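PDB 2JGP: tyrocidine synthetase 3 from Brevibacillus brevis, which probably catalyses peptide-bond formation in the nonribosomal synthesis of the antibiotic tyrocidine, this construct pairing a peptidyl carrier domain with a condensation domain. Local coordinates for residues Thr294-Gln299 with Ser483-Thr488; Phe428-Thr433 with Phe463-Ser468. One frame throughout, in Å; residues are numbered along the deposited sequence.

Contact 1 (Thr294-Gln299 with Ser483-Thr488)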
loop_
_atom_site.group_PDB
_atom_site.type_symbol
_atom_site.label_atom_id
_atom_site.label_comp_id
_atom_site.label_asym_id
_atom_site.label_seq_id
_atom_site.Cartn_x
_atom_site.Cartn_y
_atom_site.Cartn_z
ATOM N N THR A 294 22.951 -14.822 -14.993
ATOM C CA THR A 294 23.512 -13.479 -15.003
ATOM C C THR A 294 22.398 -12.456 -15.151
ATOM O O THR A 294 21.440 -12.679 -15.889
ATOM C CB THR A 294 24.518 -13.314 -16.170
ATOM O OG1 THR A 294 25.566 -14.282 -16.041
ATOM C CG2 THR A 294 25.119 -11.917 -16.190
ATOM N N ARG A 295 22.511 -11.345 -14.433
ATOM C CA ARG A 295 21.516 -10.286 -14.511
ATOM C C ARG A 295 21.550 -9.674 -15.914
ATOM O O ARG A 295 22.618 -9.286 -16.391
ATOM C CB ARG A 295 21.779 -9.216 -13.451
ATOM C CG ARG A 295 20.784 -8.067 -13.464
ATOM C CD ARG A 295 21.150 -7.024 -12.425
ATOM N NE ARG A 295 21.021 -7.570 -11.082
ATOM C CZ ARG A 295 19.879 -7.652 -10.405
ATOM N NH1 ARG A 295 18.743 -7.197 -10.920
ATOM N NH2 ARG A 295 19.884 -8.177 -9.194
ATOM N N PRO A 296 20.387 -9.611 -16.591
ATOM C CA PRO A 296 20.337 -8.969 -17.904
ATOM C C PRO A 296 20.704 -7.489 -17.823
ATOM O O PRO A 296 20.491 -6.859 -16.787
ATOM C CB PRO A 296 18.868 -9.125 -18.320
ATOM C CG PRO A 296 18.319 -10.180 -17.479
ATOM C CD PRO A 296 19.066 -10.129 -16.191
ATOM N N SER A 297 21.239 -6.938 -18.907
ATOM C CA SER A 297 21.624 -5.522 -18.925
ATOM C C SER A 297 20.422 -4.582 -19.043
ATOM O O SER A 297 20.548 -3.382 -18.798
ATOM C CB SER A 297 22.607 -5.238 -20.054
ATOM O OG SER A 297 23.116 -3.923 -19.925
ATOM N N THR A 298 19.273 -5.126 -19.439
ATOM C CA THR A 298 18.015 -4.389 -19.433
ATOM C C THR A 298 17.047 -5.171 -18.561
ATOM O O THR A 298 17.089 -6.398 -18.541
ATOM C CB THR A 298 17.427 -4.250 -20.849
ATOM O OG1 THR A 298 16.902 -5.510 -21.287
ATOM C CG2 THR A 298 18.486 -3.783 -21.842
ATOM N N GLN A 299 16.173 -4.480 -17.841
ATOM C CA GLN A 299 15.270 -5.181 -16.943
ATOM C C GLN A 299 14.356 -6.135 -17.713
ATOM O O GLN A 299 13.893 -5.834 -18.811
ATOM C CB GLN A 299 14.449 -4.225 -16.080
ATOM C CG GLN A 299 13.517 -4.970 -15.134
ATOM C CD GLN A 299 13.310 -4.278 -13.806
ATOM O OE1 GLN A 299 13.584 -3.084 -13.652
ATOM N NE2 GLN A 299 12.829 -5.035 -12.829
ATOM N N SER A 483 11.745 -12.896 -10.736
ATOM C CA SER A 483 12.199 -12.732 -12.110
ATOM C C SER A 483 12.690 -14.061 -12.671
ATOM O O SER A 483 13.617 -14.655 -12.131
ATOM C CB SER A 483 13.341 -11.716 -12.167
ATOM O OG SER A 483 12.927 -10.461 -11.671
ATOM N N THR A 484 12.076 -14.508 -13.764
ATOM C CA THR A 484 12.467 -15.750 -14.434
ATOM C C THR A 484 13.901 -15.676 -14.985
ATOM O O THR A 484 14.573 -16.697 -15.141
ATOM C CB THR A 484 11.480 -16.065 -15.587
ATOM O OG1 THR A 484 10.145 -16.102 -15.060
ATOM C CG2 THR A 484 11.801 -17.398 -16.237
ATOM N N SER A 485 14.361 -14.463 -15.275
ATOM C CA SER A 485 15.698 -14.251 -15.818
ATOM C C SER A 485 16.809 -14.390 -14.769
ATOM O O SER A 485 17.982 -14.443 -15.131
ATOM C CB SER A 485 15.777 -12.865 -16.456
ATOM O OG SER A 485 15.590 -11.867 -15.476
ATOM N N LEU A 486 16.442 -14.449 -13.493
ATOM C CA LEU A 486 17.413 -14.461 -12.390
ATOM C C LEU A 486 17.422 -15.745 -11.553
ATOM O O LEU A 486 18.496 -16.209 -11.149
ATOM C CB LEU A 486 17.151 -13.274 -11.465
ATOM C CG LEU A 486 17.241 -11.868 -12.064
ATOM C CD1 LEU A 486 16.994 -10.832 -10.959
ATOM C CD2 LEU A 486 18.581 -11.636 -12.739
ATOM N N PHE A 487 16.245 -16.309 -11.279
ATOM C CA PHE A 487 16.131 -17.442 -10.349
ATOM C C PHE A 487 15.365 -18.620 -10.934
ATOM O O PHE A 487 14.413 -18.441 -11.701
ATOM C CB PHE A 487 15.446 -17.018 -9.044
ATOM C CG PHE A 487 15.992 -15.750 -8.448
ATOM C CD1 PHE A 487 17.227 -15.740 -7.814
ATOM C CD2 PHE A 487 15.265 -14.568 -8.512
ATOM C CE1 PHE A 487 17.727 -14.571 -7.258
ATOM C CE2 PHE A 487 15.759 -13.397 -7.962
ATOM C CZ PHE A 487 16.992 -13.400 -7.331
ATOM N N THR A 488 15.794 -19.825 -10.562
ATOM C CA THR A 488 15.067 -21.043 -10.884
ATOM C C THR A 488 13.985 -21.258 -9.825
ATOM O O THR A 488 14.052 -20.695 -8.725
ATOM C CB THR A 488 15.998 -22.276 -10.906
ATOM O OG1 THR A 488 16.514 -22.522 -9.590
ATOM C CG2 THR A 488 17.162 -22.068 -11.866
#
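L486 pushes its isobutyl group against CA of R295 and the ring of P296, in a contact between two irregular loops of the condensation domain. Residues 294-299 belong to the connection that leads into the edge strand 303-309, and residues 483-488 run from the end of strand 476-483 through a turn to helix 489-508. The touching is done mainly by one methyl: CD2 of L486 lies 3.7 Å from CA of R295 and 3.8 Å from CD of P296. A chi1 of -60° sets CG beside the backbone N; the branch extended at chi2 carries CD1 toward the guanidinium, while CD2 forks off toward CA of R295 and the proline. CD1 comes within 4.0 Å of NH1 of R295, meeting the guanidinium at a slant. Beside the leucine, S485 touches the proline ring, its OG 3.8 Å from CG of P296.

The arginine chain runs straight as far as CD, then bends at chi3 (-66°), which turns its guanidinium past the leucine and into a salt bridge from NH2 to D464. NH1 also makes a weak hydrogen bond to the carbonyl of S423. R424 lies close to NE of R295, but it is paired with D429, as R295 is with D464, which probably offsets the like charges.

Further out, the carbonyl oxygen of S483 holds the turn, accepting from N of L486 at 3.1 Å and from N of F487 at 3.2 Å. D292, two residues before 294-299 in the same loop, accepts from N of T488 through OD2. This threonine is the N-cap of helix 489-508, its OG1 accepting from N of T491. Within the turn, CB of L486 rests 3.7 Å above one face of the F487 ring, displaced toward the rim.

Contact 2 (Phe428-Thr433 with Phe463-Ser468); sequences FDTVFT and FDLTFS
V431 exchanges backbone hydrogen bonds with L465 and F467, the alternating pattern of neighbouring parallel strands. N of V431 reaches O of L465 at 3.3 Å, in the carbonyl plane, whereas O of V431 receives N of F467 at 2.8 Å in a nearly straight bond (N-H...O 170°). Next, N of T433 meets O of F467 at 2.9 Å. Before the strands begin, N of D464 makes a weak, bent bond to O of D429. The two aspartate carboxylates lie close here, bridged by a water that donates to OD1 of each. OD1 of D429 also accepts from N of N425. Separate cationic partners, R424 for D429 and R295 for D464, probably ease their mutual repulsion.

Strands 430-435 and 465-471 are a parallel pair in a mixed sheet of the condensation domain. Strand 465-471 lies between 430-435 and 476-483, and the backbones of T430 and F432 also bond to G353 of strand 350-356.

The face carrying T430, F432, L465 and F467 packs against helix 329-345. There, with CG of each anti to the backbone N, the rings of F432 and F467 lean the same way and meet rim to rim: CD1 of F432 is 3.5 Å from CD2 of F467, with planes only 16° apart. Y337 from the helix meets the F467 ring and hydrogen-bonds OG1 of T430. On the other face, V431 places CG2 over the F463 ring, 3.6 Å from its centroid, a CH-pi contact. The far rim of F463 reaches F428, whose CE1 lies 3.5 Å from CE2 of F463, the rings inclined at 32°.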
loop_
_atom_site.group_PDB
_atom_site.type_symbol
_atom_site.label_atom_id
_atom_site.label_comp_id
_atom_site.label_asym_id
_atom_site.label_seq_id
_atom_site.Cartn_x
_atom_site.Cartn_y
_atom_site.Cartn_z
ATOM N N PHE A 428 15.275 0.127 -4.091
ATOM C CA PHE A 428 15.098 -1.275 -3.683
ATOM C C PHE A 428 14.789 -2.196 -4.865
ATOM O O PHE A 428 14.159 -1.788 -5.843
ATOM C CB PHE A 428 14.007 -1.403 -2.608
ATOM C CG PHE A 428 12.712 -0.742 -2.972
ATOM C CD1 PHE A 428 11.758 -1.411 -3.733
ATOM C CD2 PHE A 428 12.446 0.555 -2.564
ATOM C CE1 PHE A 428 10.563 -0.795 -4.079
ATOM C CE2 PHE A 428 11.250 1.174 -2.904
ATOM C CZ PHE A 428 10.308 0.497 -3.660
ATOM N N ASP A 429 15.248 -3.440 -4.756
ATOM C CA ASP A 429 15.030 -4.461 -5.785
ATOM C C ASP A 429 14.159 -5.611 -5.303
ATOM O O ASP A 429 13.973 -6.597 -6.010
ATOM C CB ASP A 429 16.377 -4.976 -6.273
ATOM C CG ASP A 429 17.086 -3.965 -7.125
ATOM O OD1 ASP A 429 16.483 -3.534 -8.132
ATOM O OD2 ASP A 429 18.220 -3.579 -6.783
ATOM N N THR A 430 13.620 -5.473 -4.097
ATOM C CA THR A 430 12.650 -6.416 -3.587
ATOM C C THR A 430 11.545 -5.672 -2.847
ATOM O O THR A 430 11.761 -4.576 -2.338
ATOM C CB THR A 430 13.305 -7.458 -2.658
ATOM O OG1 THR A 430 12.318 -8.401 -2.241
ATOM C CG2 THR A 430 13.917 -6.793 -1.431
ATOM N N VAL A 431 10.365 -6.287 -2.814
ATOM C CA VAL A 431 9.198 -5.739 -2.143
ATOM C C VAL A 431 8.651 -6.775 -1.165
ATOM O O VAL A 431 8.695 -7.976 -1.439
ATOM C CB VAL A 431 8.098 -5.345 -3.169
ATOM C CG1 VAL A 431 6.758 -5.118 -2.486
ATOM C CG2 VAL A 431 8.528 -4.107 -3.948
ATOM N N PHE A 432 8.153 -6.297 -0.025
ATOM C CA PHE A 432 7.517 -7.143 0.982
ATOM C C PHE A 432 6.083 -6.676 1.184
ATOM O O PHE A 432 5.850 -5.478 1.339
ATOM C CB PHE A 432 8.287 -7.053 2.302
ATOM C CG PHE A 432 7.597 -7.722 3.452
ATOM C CD1 PHE A 432 7.757 -9.080 3.672
ATOM C CD2 PHE A 432 6.778 -6.997 4.307
ATOM C CE1 PHE A 432 7.115 -9.707 4.726
ATOM C CE2 PHE A 432 6.131 -7.620 5.369
ATOM C CZ PHE A 432 6.299 -8.974 5.575
ATOM N N THR A 433 5.130 -7.609 1.164
ATOM C CA THR A 433 3.726 -7.297 1.498
ATOM C C THR A 433 3.129 -8.327 2.450
ATOM O O THR A 433 3.559 -9.474 2.481
ATOM C CB THR A 433 2.814 -7.210 0.249
ATOM O OG1 THR A 433 2.606 -8.516 -0.307
ATOM C CG2 THR A 433 3.415 -6.291 -0.810
ATOM N N PHE A 463 10.015 -6.351 -9.862
ATOM C CA PHE A 463 11.224 -6.381 -9.036
ATOM C C PHE A 463 11.893 -7.743 -9.113
ATOM O O PHE A 463 11.280 -8.695 -9.587
ATOM C CB PHE A 463 10.858 -6.054 -7.594
ATOM C CG PHE A 463 10.174 -4.734 -7.442
ATOM C CD1 PHE A 463 8.791 -4.656 -7.390
ATOM C CD2 PHE A 463 10.914 -3.563 -7.375
ATOM C CE1 PHE A 463 8.152 -3.431 -7.261
ATOM C CE2 PHE A 463 10.286 -2.332 -7.252
ATOM C CZ PHE A 463 8.900 -2.267 -7.194
ATOM N N ASP A 464 13.143 -7.835 -8.652
ATOM C CA ASP A 464 13.866 -9.115 -8.637
ATOM C C ASP A 464 12.990 -10.175 -8.015
ATOM O O ASP A 464 12.870 -11.287 -8.527
ATOM C CB ASP A 464 15.158 -9.026 -7.827
ATOM C CG ASP A 464 16.239 -8.264 -8.537
ATOM O OD1 ASP A 464 15.961 -7.683 -9.603
ATOM O OD2 ASP A 464 17.371 -8.252 -8.022
ATOM N N LEU A 465 12.384 -9.816 -6.890
ATOM C CA LEU A 465 11.349 -10.643 -6.309
ATOM C C LEU A 465 10.443 -9.847 -5.375
ATOM O O LEU A 465 10.856 -8.844 -4.787
ATOM C CB LEU A 465 11.958 -11.864 -5.604
ATOM C CG LEU A 465 12.608 -11.706 -4.231
ATOM C CD1 LEU A 465 11.576 -11.894 -3.156
ATOM C CD2 LEU A 465 13.728 -12.729 -4.050
ATOM N N THR A 466 9.189 -10.283 -5.294
ATOM C CA THR A 466 8.217 -9.718 -4.374
ATOM C C THR A 466 7.812 -10.819 -3.411
ATOM O O THR A 466 7.332 -11.874 -3.836
ATOM C CB THR A 466 6.972 -9.210 -5.116
ATOM O OG1 THR A 466 7.343 -8.124 -5.971
ATOM C CG2 THR A 466 5.906 -8.746 -4.133
ATOM N N PHE A 467 8.022 -10.568 -2.119
ATOM C CA PHE A 467 7.773 -11.551 -1.076
ATOM C C PHE A 467 6.437 -11.192 -0.436
ATOM O O PHE A 467 6.278 -10.081 0.052
ATOM C CB PHE A 467 8.903 -11.496 -0.042
ATOM C CG PHE A 467 8.769 -12.499 1.071
ATOM C CD1 PHE A 467 9.496 -13.679 1.046
ATOM C CD2 PHE A 467 7.930 -12.256 2.152
ATOM C CE1 PHE A 467 9.381 -14.602 2.073
ATOM C CE2 PHE A 467 7.811 -13.176 3.177
ATOM C CZ PHE A 467 8.540 -14.349 3.137
ATOM N N SER A 468 5.482 -12.117 -0.467
ATOM C CA SER A 468 4.128 -11.862 0.016
ATOM C C SER A 468 3.716 -12.865 1.083
ATOM O O SER A 468 3.695 -14.070 0.834
ATOM C CB SER A 468 3.130 -11.936 -1.136
ATOM O OG SER A 468 3.325 -10.865 -2.039
HETATM O O HOH W 1 14.499 -5.017 -9.236
#

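The centres of the two contacts lie 14 Å apart, and D464 joins them: its OD2 takes a 2.8 Å salt bridge from NH2 of R295, while its OD1 packs 3.6 Å from CD1 of L486. The same residue's backbone O lies 3.0 Å from N of S483, a probable hydrogen bond where strand 476-483 runs out into the turn of contact 1. Contact 1 is a surface contact beyond the end of strand 476-483; contact 2 is buried. In sequence, both segments of contact 2 fall between those of contact 1. Measured centre to centre, contact 1 lies about 26 Å and contact 2 about 13 Å from the middle of the chain.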